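Local coordinates for CurM Sulfotransferase (Moorea producta, PDB 4GBM), which probably transfers a sulfo group from the donor PAPS to a hydroxyl of the growing polyketide chain during curacin biosynthesis, leaving PAP, at residues Asn70-Gln76 with Glu111-Ile117; Tyr159-His165 with Gln216-Glu222; Leu248-Gln252 with Phe272-Ile278. The protein carries 2 engineered substitutions. One frame throughout, in Å; residues are numbered along the deposited sequence.

Contact 1: Asn70-Gln76 with Glu111-Ile117; sequences NTMKERQ and ESQNLSI. With SO4 (sulfate ion), chain Q.
N114 reaches across to the start of helix 72-78 and, with CG anti to its backbone N (chi1 -160°), lays its amide against T71 and K73. N114 OD1 accepts from K73 N at 2.9 Å, the donor tilted 34° from the carbonyl plane, and the same oxygen presses on T71 CB. ND2 of N114 and OG1 of T71 share a water, while OG1 also N-caps the helix through E74 N. The K73 side chain crosses N114 at about a right angle and bends at its end, which lets K73 NZ bond E111 O at 3.0 Å. This carbonyl lies at the C-terminal end of helix 100-113, where N114, with positive phi, is the C-prime residue of a Schellman motif. Two backbone bonds flank the T71-S116 bridge: M72 N to L115 O, 2.9 Å, and I117 N to N70 O, 3.0 Å. M72 SD also meets I117 CD1 at 3.9 Å. E111 extends its carboxylate across Q76, and a water donates to E111 OE2 and M72 O while accepting from R75 NH1. R75, also bonded to H65 O and L64 O, donates through NH1 and NH2 to one oxygen of a sulfate probably left by the crystallisation liquor. The contact joins helix 72-78 to the turn between helices 100-113 and 117-128; V120 of helix 117-128 and L88 of helix 87-96 pack on M72, L153 of helix 144-153 on I117.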
# COMPACT_ATOMS: atom_id res chain seq x y z
N ASN A 70 -3.89 18.19 2.90
CA ASN A 70 -4.95 18.75 3.73
C ASN A 70 -6.22 19.08 2.95
O ASN A 70 -7.33 18.92 3.46
CB ASN A 70 -4.47 19.98 4.49
CG ASN A 70 -3.44 19.64 5.56
OD1 ASN A 70 -3.57 18.64 6.27
ND2 ASN A 70 -2.42 20.48 5.69
N THR A 71 -6.06 19.56 1.72
CA THR A 71 -7.19 20.00 0.89
C THR A 71 -7.05 19.49 -0.54
O THR A 71 -5.95 19.15 -0.98
CB THR A 71 -7.30 21.53 0.82
OG1 THR A 71 -6.18 22.06 0.11
CG2 THR A 71 -7.40 22.15 2.21
N MET A 72 -8.17 19.43 -1.26
CA MET A 72 -8.16 18.93 -2.63
C MET A 72 -7.40 19.81 -3.63
O MET A 72 -6.85 19.30 -4.60
CB MET A 72 -9.58 18.65 -3.12
CG MET A 72 -10.21 17.43 -2.47
SD MET A 72 -9.33 15.88 -2.84
CE MET A 72 -9.94 15.52 -4.49
N LYS A 73 -7.37 21.12 -3.39
CA LYS A 73 -6.56 22.02 -4.21
C LYS A 73 -5.06 21.79 -4.01
O LYS A 73 -4.30 21.79 -4.98
CB LYS A 73 -6.90 23.49 -3.95
CG LYS A 73 -7.92 24.05 -4.92
CD LYS A 73 -7.94 25.57 -4.90
CE LYS A 73 -8.80 26.12 -6.03
NZ LYS A 73 -10.23 25.72 -5.91
N GLU A 74 -4.65 21.59 -2.76
CA GLU A 74 -3.27 21.21 -2.44
C GLU A 74 -2.88 19.94 -3.19
O GLU A 74 -1.82 19.88 -3.81
CB GLU A 74 -3.10 20.98 -0.94
CG GLU A 74 -2.88 22.21 -0.09
CD GLU A 74 -2.56 21.86 1.36
OE1 GLU A 74 -2.64 22.75 2.22
OE2 GLU A 74 -2.23 20.68 1.63
N ARG A 75 -3.75 18.94 -3.11
CA ARG A 75 -3.54 17.66 -3.79
C ARG A 75 -3.40 17.83 -5.31
O ARG A 75 -2.48 17.29 -5.91
CB ARG A 75 -4.68 16.70 -3.46
CG ARG A 75 -4.56 15.34 -4.14
CD ARG A 75 -5.78 14.49 -3.84
NE ARG A 75 -5.68 13.16 -4.43
CZ ARG A 75 -6.11 12.83 -5.65
NH1 ARG A 75 -6.67 13.74 -6.45
NH2 ARG A 75 -5.98 11.58 -6.09
N GLN A 76 -4.31 18.59 -5.92
CA GLN A 76 -4.29 18.82 -7.36
C GLN A 76 -2.98 19.50 -7.79
O GLN A 76 -2.39 19.13 -8.81
CB GLN A 76 -5.49 19.68 -7.79
CG GLN A 76 -5.74 19.74 -9.30
CD GLN A 76 -4.84 20.73 -10.02
OE1 GLN A 76 -4.64 21.86 -9.56
NE2 GLN A 76 -4.30 20.32 -11.16
N GLU A 111 -12.34 19.62 -6.17
CA GLU A 111 -11.16 20.49 -6.20
C GLU A 111 -11.54 21.97 -6.26
O GLU A 111 -10.92 22.80 -5.59
CB GLU A 111 -10.25 20.11 -7.37
CG GLU A 111 -9.66 18.70 -7.25
CD GLU A 111 -8.98 18.22 -8.53
OE1 GLU A 111 -9.30 18.73 -9.62
OE2 GLU A 111 -8.12 17.31 -8.43
N SER A 112 -12.56 22.29 -7.06
CA SER A 112 -13.00 23.68 -7.22
C SER A 112 -13.57 24.24 -5.92
O SER A 112 -13.32 25.40 -5.58
CB SER A 112 -14.01 23.81 -8.36
OG SER A 112 -15.24 23.18 -8.05
N GLN A 113 -14.33 23.42 -5.18
CA GLN A 113 -14.86 23.85 -3.88
C GLN A 113 -13.78 23.78 -2.80
O GLN A 113 -13.91 24.38 -1.73
CB GLN A 113 -16.08 23.03 -3.48
CG GLN A 113 -16.82 23.64 -2.28
CD GLN A 113 -18.07 22.89 -1.87
OE1 GLN A 113 -18.32 21.78 -2.32
NE2 GLN A 113 -18.86 23.50 -1.00
N ASN A 114 -12.71 23.05 -3.11
CA ASN A 114 -11.58 22.85 -2.21
C ASN A 114 -11.97 22.14 -0.91
O ASN A 114 -11.68 22.62 0.19
CB ASN A 114 -10.81 24.15 -1.94
CG ASN A 114 -9.41 23.89 -1.42
OD1 ASN A 114 -8.87 22.79 -1.58
ND2 ASN A 114 -8.80 24.89 -0.81
N LEU A 115 -12.61 20.99 -1.05
CA LEU A 115 -12.97 20.18 0.10
C LEU A 115 -11.71 19.75 0.84
O LEU A 115 -10.65 19.59 0.23
CB LEU A 115 -13.76 18.95 -0.33
CG LEU A 115 -15.16 19.14 -0.91
CD1 LEU A 115 -15.85 17.78 -0.94
CD2 LEU A 115 -16.01 20.15 -0.14
N SER A 116 -11.82 19.57 2.15
CA SER A 116 -10.72 18.96 2.89
C SER A 116 -10.59 17.49 2.52
O SER A 116 -11.55 16.86 2.07
CB SER A 116 -10.94 19.10 4.39
OG SER A 116 -11.97 18.24 4.84
N ILE A 117 -9.40 16.94 2.73
CA ILE A 117 -9.18 15.51 2.48
C ILE A 117 -10.09 14.66 3.39
O ILE A 117 -10.62 13.63 2.96
CB ILE A 117 -7.68 15.13 2.57
CG1 ILE A 117 -7.06 15.05 1.17
CG2 ILE A 117 -7.48 13.77 3.21
CD1 ILE A 117 -7.19 16.30 0.34
S SO4 Q . -7.42 11.15 -9.89
O1 SO4 Q . -7.77 11.66 -8.57
O2 SO4 Q . -5.97 11.27 -10.03
O3 SO4 Q . -7.78 9.74 -10.00
O4 SO4 Q . -8.10 11.97 -10.88
O HOH W 1 -5.96 24.85 -0.14
O HOH W 2 -7.14 16.61 -6.06
O HOH W 3 -7.20 14.96 -9.48

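Contact 2: Tyr159-His165 with Gln216-Glu222; sequences YIYLVRH and QHQIRYE. With A3P (adenosine-3'-5'-diphosphate), chain G.
Parallel pairing of strand 158-163 with the edge strand 216-220 closes one side of the central five-stranded sheet of this P-loop-type sulfotransferase fold, and both strands lead into the nucleotide pocket. Five backbone bonds, from H217 N to Y159 O through to Y221 N to V163 O (2.7 Å, nearly straight), hold Y159 to V163 in step with Q216 to R220. On one face I160 CG2 packs on I219 CD1 at 3.6 Å, the chains side by side; on the other, Y161 runs alongside Q218 with ring and amide planes 85° apart. Beyond the strands R164 is extended and lies over one face of the Y221 ring, its CZ 4.0 Å from the ring centroid in an off-centre cation-pi contact. Both reach the bound PAP: R164 NH1 donates to O2' at 3.0 Å, and Y221 OH to adenine N3 at 2.7 Å, in the plane of the tyrosine ring. E222 OE2 accepts from H165 N on its syn side at 2.9 Å, while OE1 is held by Y308. Helix 228-239 covers the I160-I219 face through V231 and L235, helix 189-208 covers Y161 through I204 and L208, and strand 35-39 pairs with strand 158-163 along its other edge.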
# COMPACT_ATOMS: atom_id res chain seq x y z
N TYR A 159 -4.27 -1.42 11.31
CA TYR A 159 -3.06 -1.35 10.50
C TYR A 159 -2.51 -2.72 10.20
O TYR A 159 -2.22 -3.50 11.10
CB TYR A 159 -2.01 -0.52 11.23
CG TYR A 159 -2.43 0.91 11.36
CD1 TYR A 159 -2.11 1.83 10.37
CD2 TYR A 159 -3.17 1.34 12.46
CE1 TYR A 159 -2.51 3.16 10.47
CE2 TYR A 159 -3.58 2.67 12.57
CZ TYR A 159 -3.24 3.57 11.58
OH TYR A 159 -3.63 4.87 11.68
N ILE A 160 -2.38 -3.00 8.90
CA ILE A 160 -1.70 -4.20 8.44
C ILE A 160 -0.27 -3.81 8.08
O ILE A 160 -0.07 -3.00 7.17
CB ILE A 160 -2.39 -4.79 7.20
CG1 ILE A 160 -3.86 -5.12 7.49
CG2 ILE A 160 -1.64 -6.04 6.70
CD1 ILE A 160 -4.67 -5.38 6.21
N TYR A 161 0.70 -4.38 8.80
CA TYR A 161 2.11 -4.08 8.57
C TYR A 161 2.69 -5.21 7.74
O TYR A 161 2.89 -6.32 8.23
CB TYR A 161 2.83 -3.93 9.91
CG TYR A 161 4.33 -3.70 9.85
CD1 TYR A 161 4.96 -3.14 8.73
CD2 TYR A 161 5.13 -4.00 10.95
CE1 TYR A 161 6.34 -2.92 8.70
CE2 TYR A 161 6.50 -3.79 10.95
CZ TYR A 161 7.10 -3.25 9.82
OH TYR A 161 8.45 -3.06 9.82
N LEU A 162 2.90 -4.92 6.46
CA LEU A 162 3.44 -5.88 5.50
C LEU A 162 4.94 -5.70 5.37
O LEU A 162 5.41 -4.59 5.08
CB LEU A 162 2.74 -5.70 4.14
CG LEU A 162 3.23 -6.55 2.97
CD1 LEU A 162 3.02 -8.06 3.21
CD2 LEU A 162 2.53 -6.11 1.70
N VAL A 163 5.69 -6.78 5.62
CA VAL A 163 7.15 -6.76 5.56
C VAL A 163 7.68 -7.77 4.56
O VAL A 163 7.06 -8.81 4.33
CB VAL A 163 7.80 -7.01 6.96
CG1 VAL A 163 7.44 -5.91 7.94
CG2 VAL A 163 7.43 -8.37 7.53
N ARG A 164 8.82 -7.45 3.94
CA ARG A 164 9.51 -8.37 3.04
C ARG A 164 11.01 -8.31 3.33
O ARG A 164 11.51 -7.28 3.78
CB ARG A 164 9.20 -8.03 1.57
CG ARG A 164 9.76 -9.06 0.59
CD ARG A 164 9.35 -8.75 -0.82
NE ARG A 164 9.77 -9.82 -1.72
CZ ARG A 164 9.65 -9.76 -3.04
NH1 ARG A 164 9.18 -8.67 -3.61
NH2 ARG A 164 10.03 -10.80 -3.78
N HIS A 165 11.71 -9.41 3.07
CA HIS A 165 13.14 -9.49 3.32
C HIS A 165 13.85 -8.33 2.62
O HIS A 165 13.56 -8.03 1.46
CB HIS A 165 13.68 -10.81 2.79
CG HIS A 165 15.05 -11.15 3.30
ND1 HIS A 165 16.19 -10.53 2.84
CD2 HIS A 165 15.45 -12.06 4.21
CE1 HIS A 165 17.24 -11.03 3.47
NE2 HIS A 165 16.82 -11.96 4.31
N GLN A 216 -3.18 -3.64 15.32
CA GLN A 216 -2.11 -3.90 14.37
C GLN A 216 -1.87 -5.38 14.15
O GLN A 216 -2.06 -6.21 15.06
CB GLN A 216 -0.81 -3.21 14.81
CG GLN A 216 -0.38 -3.57 16.23
CD GLN A 216 0.79 -2.74 16.68
OE1 GLN A 216 1.92 -2.94 16.23
NE2 GLN A 216 0.53 -1.79 17.56
N HIS A 217 -1.45 -5.72 12.93
CA HIS A 217 -1.25 -7.11 12.54
C HIS A 217 -0.15 -7.17 11.51
O HIS A 217 -0.22 -6.49 10.49
CB HIS A 217 -2.56 -7.62 11.93
CG HIS A 217 -2.55 -9.08 11.58
ND1 HIS A 217 -2.78 -10.07 12.50
CD2 HIS A 217 -2.39 -9.70 10.39
CE1 HIS A 217 -2.73 -11.25 11.90
NE2 HIS A 217 -2.49 -11.05 10.62
N GLN A 218 0.86 -8.00 11.76
CA GLN A 218 1.98 -8.10 10.82
C GLN A 218 1.76 -9.24 9.84
O GLN A 218 1.32 -10.33 10.22
CB GLN A 218 3.29 -8.32 11.57
CG GLN A 218 4.53 -8.17 10.69
CD GLN A 218 5.82 -8.53 11.42
OE1 GLN A 218 6.41 -9.58 11.18
NE2 GLN A 218 6.25 -7.65 12.32
N ILE A 219 2.07 -8.98 8.57
CA ILE A 219 2.10 -10.01 7.54
C ILE A 219 3.48 -10.01 6.88
O ILE A 219 3.97 -8.97 6.48
CB ILE A 219 1.03 -9.77 6.46
CG1 ILE A 219 -0.37 -9.95 7.08
CG2 ILE A 219 1.20 -10.76 5.28
CD1 ILE A 219 -1.50 -9.64 6.13
N ARG A 220 4.09 -11.19 6.80
CA ARG A 220 5.34 -11.34 6.08
C ARG A 220 5.01 -11.75 4.65
O ARG A 220 4.27 -12.71 4.43
CB ARG A 220 6.22 -12.39 6.75
CG ARG A 220 6.34 -12.14 8.25
CD ARG A 220 7.07 -13.26 8.97
NE ARG A 220 8.52 -13.19 8.77
CZ ARG A 220 9.32 -12.31 9.37
NH1 ARG A 220 10.62 -12.35 9.13
NH2 ARG A 220 8.83 -11.39 10.22
N TYR A 221 5.56 -11.00 3.70
CA TYR A 221 5.37 -11.31 2.28
C TYR A 221 5.64 -12.78 1.98
O TYR A 221 4.92 -13.42 1.20
CB TYR A 221 6.28 -10.43 1.41
CG TYR A 221 6.30 -10.87 -0.03
CD1 TYR A 221 5.29 -10.49 -0.91
CD2 TYR A 221 7.32 -11.70 -0.51
CE1 TYR A 221 5.29 -10.92 -2.23
CE2 TYR A 221 7.34 -12.13 -1.83
CZ TYR A 221 6.33 -11.73 -2.69
OH TYR A 221 6.36 -12.16 -3.99
N GLU A 222 6.70 -13.31 2.58
CA GLU A 222 7.12 -14.67 2.30
C GLU A 222 6.03 -15.67 2.71
O GLU A 222 5.77 -16.63 1.98
CB GLU A 222 8.47 -14.99 2.96
CG GLU A 222 9.65 -14.15 2.42
CD GLU A 222 9.70 -12.71 2.93
OE1 GLU A 222 9.02 -12.37 3.93
OE2 GLU A 222 10.44 -11.92 2.32
P1 A3P G . 9.06 -7.40 -8.54
O1P A3P G . 9.97 -6.24 -8.82
O2P A3P G . 8.06 -7.67 -9.63
O3P A3P G . 9.79 -8.62 -8.05
P2 A3P G . 4.56 -3.62 -4.36
O4P A3P G . 4.58 -3.38 -2.88
O5P A3P G . 5.32 -2.63 -5.19
O6P A3P G . 3.17 -3.90 -4.89
O5' A3P G . 5.39 -4.99 -4.56
C5' A3P G . 5.76 -5.40 -5.89
C4' A3P G . 6.28 -6.81 -5.77
O4' A3P G . 5.19 -7.69 -5.49
C3' A3P G . 6.84 -7.33 -7.08
O3' A3P G . 8.19 -6.88 -7.26
C2' A3P G . 6.71 -8.83 -6.88
O2' A3P G . 7.86 -9.37 -6.23
C1' A3P G . 5.51 -8.99 -5.95
N9 A3P G . 4.35 -9.55 -6.69
C8 A3P G . 3.58 -8.93 -7.60
N7 A3P G . 2.62 -9.76 -8.09
C5 A3P G . 2.79 -10.95 -7.47
C6 A3P G . 2.14 -12.28 -7.50
N6 A3P G . 1.07 -12.49 -8.31
N1 A3P G . 2.64 -13.24 -6.69
C2 A3P G . 3.69 -13.03 -5.86
N3 A3P G . 4.33 -11.84 -5.79
C4 A3P G . 3.92 -10.80 -6.55
O HOH W 4 11.11 -12.15 -0.35

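Contact 3: Leu248-Gln252 with Phe272-Ile278. With ZN (zinc ion), chain D; A3P (adenosine-3'-5'-diphosphate), chain G.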
# COMPACT_ATOMS: atom_id res chain seq x y z
N LEU A 248 -8.43 -15.63 -2.32
CA LEU A 248 -7.38 -16.47 -2.89
C LEU A 248 -7.31 -16.39 -4.40
O LEU A 248 -6.51 -17.09 -5.03
CB LEU A 248 -7.58 -17.93 -2.46
CG LEU A 248 -7.44 -18.21 -0.96
CD1 LEU A 248 -8.06 -19.56 -0.63
CD2 LEU A 248 -5.98 -18.18 -0.53
N GLN A 249 -8.15 -15.53 -4.99
CA GLN A 249 -8.25 -15.45 -6.45
C GLN A 249 -8.06 -14.02 -6.97
O GLN A 249 -8.99 -13.46 -7.56
CB GLN A 249 -9.60 -16.00 -6.91
CG GLN A 249 -9.94 -17.39 -6.36
CD GLN A 249 -9.02 -18.48 -6.88
OE1 GLN A 249 -8.42 -18.36 -7.95
NE2 GLN A 249 -8.93 -19.58 -6.12
N PRO A 250 -6.85 -13.46 -6.81
CA PRO A 250 -6.67 -12.04 -7.17
C PRO A 250 -6.74 -11.72 -8.66
O PRO A 250 -6.84 -10.55 -9.02
CB PRO A 250 -5.27 -11.72 -6.61
CG PRO A 250 -4.57 -13.03 -6.53
CD PRO A 250 -5.64 -14.03 -6.19
N TYR A 251 -6.72 -12.75 -9.51
CA TYR A 251 -6.83 -12.58 -10.97
C TYR A 251 -8.25 -12.78 -11.51
O TYR A 251 -8.46 -12.84 -12.73
CB TYR A 251 -5.80 -13.47 -11.69
CG TYR A 251 -4.39 -13.02 -11.41
CD1 TYR A 251 -3.80 -12.02 -12.17
CD2 TYR A 251 -3.68 -13.54 -10.33
CE1 TYR A 251 -2.51 -11.56 -11.89
CE2 TYR A 251 -2.40 -13.10 -10.03
CZ TYR A 251 -1.81 -12.11 -10.82
OH TYR A 251 -0.55 -11.67 -10.52
N GLN A 252 -9.21 -12.88 -10.60
CA GLN A 252 -10.62 -13.05 -10.98
C GLN A 252 -11.45 -11.82 -10.60
O GLN A 252 -11.19 -11.19 -9.57
CB GLN A 252 -11.20 -14.31 -10.33
CG GLN A 252 -10.62 -15.62 -10.87
CD GLN A 252 -11.20 -16.86 -10.21
OE1 GLN A 252 -12.13 -16.79 -9.41
NE2 GLN A 252 -10.65 -18.02 -10.56
N PHE A 272 2.26 -6.91 -11.09
CA PHE A 272 1.17 -7.82 -10.76
C PHE A 272 0.67 -8.54 -12.02
O PHE A 272 0.42 -9.75 -11.99
CB PHE A 272 0.04 -7.05 -10.05
CG PHE A 272 -1.19 -7.87 -9.80
CD1 PHE A 272 -1.21 -8.82 -8.77
CD2 PHE A 272 -2.32 -7.71 -10.59
CE1 PHE A 272 -2.35 -9.59 -8.55
CE2 PHE A 272 -3.46 -8.48 -10.37
CZ PHE A 272 -3.47 -9.42 -9.34
N LEU A 273 0.55 -7.82 -13.12
CA LEU A 273 0.04 -8.41 -14.36
C LEU A 273 1.10 -9.17 -15.17
O LEU A 273 0.83 -9.63 -16.28
CB LEU A 273 -0.70 -7.37 -15.21
CG LEU A 273 -1.94 -6.75 -14.54
CD1 LEU A 273 -2.54 -5.68 -15.43
CD2 LEU A 273 -3.00 -7.80 -14.17
N LYS A 274 2.31 -9.31 -14.60
CA LYS A 274 3.31 -10.21 -15.17
C LYS A 274 3.23 -11.62 -14.57
O LYS A 274 4.01 -12.51 -14.92
CB LYS A 274 4.72 -9.63 -15.03
CG LYS A 274 4.95 -8.43 -15.95
CD LYS A 274 6.36 -7.87 -15.79
CE LYS A 274 6.55 -6.59 -16.59
NZ LYS A 274 5.77 -5.45 -16.02
N HIS A 275 2.26 -11.80 -13.68
CA HIS A 275 1.97 -13.11 -13.08
C HIS A 275 0.51 -13.47 -13.34
O HIS A 275 -0.27 -12.63 -13.79
CB HIS A 275 2.28 -13.07 -11.58
CG HIS A 275 3.69 -12.67 -11.28
ND1 HIS A 275 4.74 -13.57 -11.26
CD2 HIS A 275 4.24 -11.46 -11.01
CE1 HIS A 275 5.87 -12.94 -10.99
NE2 HIS A 275 5.59 -11.66 -10.84
N ASN A 276 0.15 -14.72 -13.07
CA ASN A 276 -1.25 -15.14 -13.23
C ASN A 276 -1.76 -15.97 -12.06
O ASN A 276 -2.86 -16.53 -12.12
CB ASN A 276 -1.46 -15.86 -14.57
CG ASN A 276 -0.75 -17.20 -14.64
OD1 ASN A 276 -0.05 -17.59 -13.71
ND2 ASN A 276 -0.93 -17.90 -15.77
N THR A 277 -0.97 -16.02 -10.99
CA THR A 277 -1.34 -16.69 -9.75
C THR A 277 -0.58 -16.05 -8.60
O THR A 277 0.29 -15.20 -8.83
CB THR A 277 -1.04 -18.22 -9.82
OG1 THR A 277 -1.65 -18.88 -8.70
CG2 THR A 277 0.46 -18.50 -9.85
N ILE A 278 -0.89 -16.44 -7.37
CA ILE A 278 -0.07 -16.06 -6.22
C ILE A 278 1.22 -16.85 -6.35
O ILE A 278 1.23 -18.08 -6.18
CB ILE A 278 -0.77 -16.38 -4.89
CG1 ILE A 278 -2.12 -15.64 -4.81
CG2 ILE A 278 0.14 -16.00 -3.71
CD1 ILE A 278 -3.06 -16.16 -3.72
ZN ZN D . 4.81 -15.65 -11.60
P1 A3P G . 9.06 -7.40 -8.54
O1P A3P G . 9.97 -6.24 -8.82
O2P A3P G . 8.06 -7.67 -9.63
O3P A3P G . 9.79 -8.62 -8.05
P2 A3P G . 4.56 -3.62 -4.36
O4P A3P G . 4.58 -3.38 -2.88
O5P A3P G . 5.32 -2.63 -5.19
O6P A3P G . 3.17 -3.90 -4.89
O5' A3P G . 5.39 -4.99 -4.56
C5' A3P G . 5.76 -5.40 -5.89
C4' A3P G . 6.28 -6.81 -5.77
O4' A3P G . 5.19 -7.69 -5.49
C3' A3P G . 6.84 -7.33 -7.08
O3' A3P G . 8.19 -6.88 -7.26
C2' A3P G . 6.71 -8.83 -6.88
O2' A3P G . 7.86 -9.37 -6.23
C1' A3P G . 5.51 -8.99 -5.95
N9 A3P G . 4.35 -9.55 -6.69
C8 A3P G . 3.58 -8.93 -7.60
N7 A3P G . 2.62 -9.76 -8.09
C5 A3P G . 2.79 -10.95 -7.47
C6 A3P G . 2.14 -12.28 -7.50
N6 A3P G . 1.07 -12.49 -8.31
N1 A3P G . 2.64 -13.24 -6.69
C2 A3P G . 3.69 -13.03 -5.86
N3 A3P G . 4.33 -11.84 -5.79
C4 A3P G . 3.92 -10.80 -6.55
O HOH W 5 -4.39 -17.19 -7.43
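A type I beta turn from Q249 to Q252 carries Y251 up to the 3-10 turn at F272-K274 and the chain after it, two parts of the irregular region after helix 228-239 that help line the adenine end of the PAP pocket. The Y251 ring is clamped between F272 and N276 of the second segment. One face makes an offset stack on F272, centroids 4.3 Å apart and planes 3° apart, and the opposite face is covered by N276, whose CA makes a CH-pi contact 3.8 Å from the ring centroid. F272 CG, anti to its backbone N (chi1 174°), brings the ring against the tyrosine, with Y251 OH over its face. Y251 OH donates to F272 O at 2.6 Å, a carbonyl that also accepts from H275 N. The same Y251 OH accepts from adenine N6 of PAP at 2.9 Å. A leucine at Y251 would probably cost adenine N6 this acceptor, F272 O its hydroxyl donor and the F272 ring its stacking partner. Next to this clamp P250 CB leans on F272 CZ, and the P250 side chain crosses I278 at about a right angle, P250 CG to I278 CG1 4.0 Å, with V50 and M51 of helix 45-53 behind. H275 turns its ring away from Y251 to bind zinc together with D279, H275 ND1 lying 2.1 Å from the ion. The second grip on the adenine comes from the backbone: N6 also donates to T277 O at 2.9 Å.

Overall arrangement
From the N terminus, contact 1 comes first, bringing residues 111-117 back to 70-76 and closing a mainly helical excursion. Contact 2 follows, its two strands joined by a connection containing helices 166-175 and 189-208, and contact 3 then closes the short loop between 248-252 and 272-278. The three lie in series along the chain, neither nested nor crossing. Contact 1 stands apart, its centre about 32 Å from that of contact 2 and about 35 Å from that of contact 3, tying together helices on the far side of the chain's centre. Contacts 2 and 3 do not touch, yet both hold PAP: residues just past the two strands meet its ribose and adenine N3, the late loops its amino group.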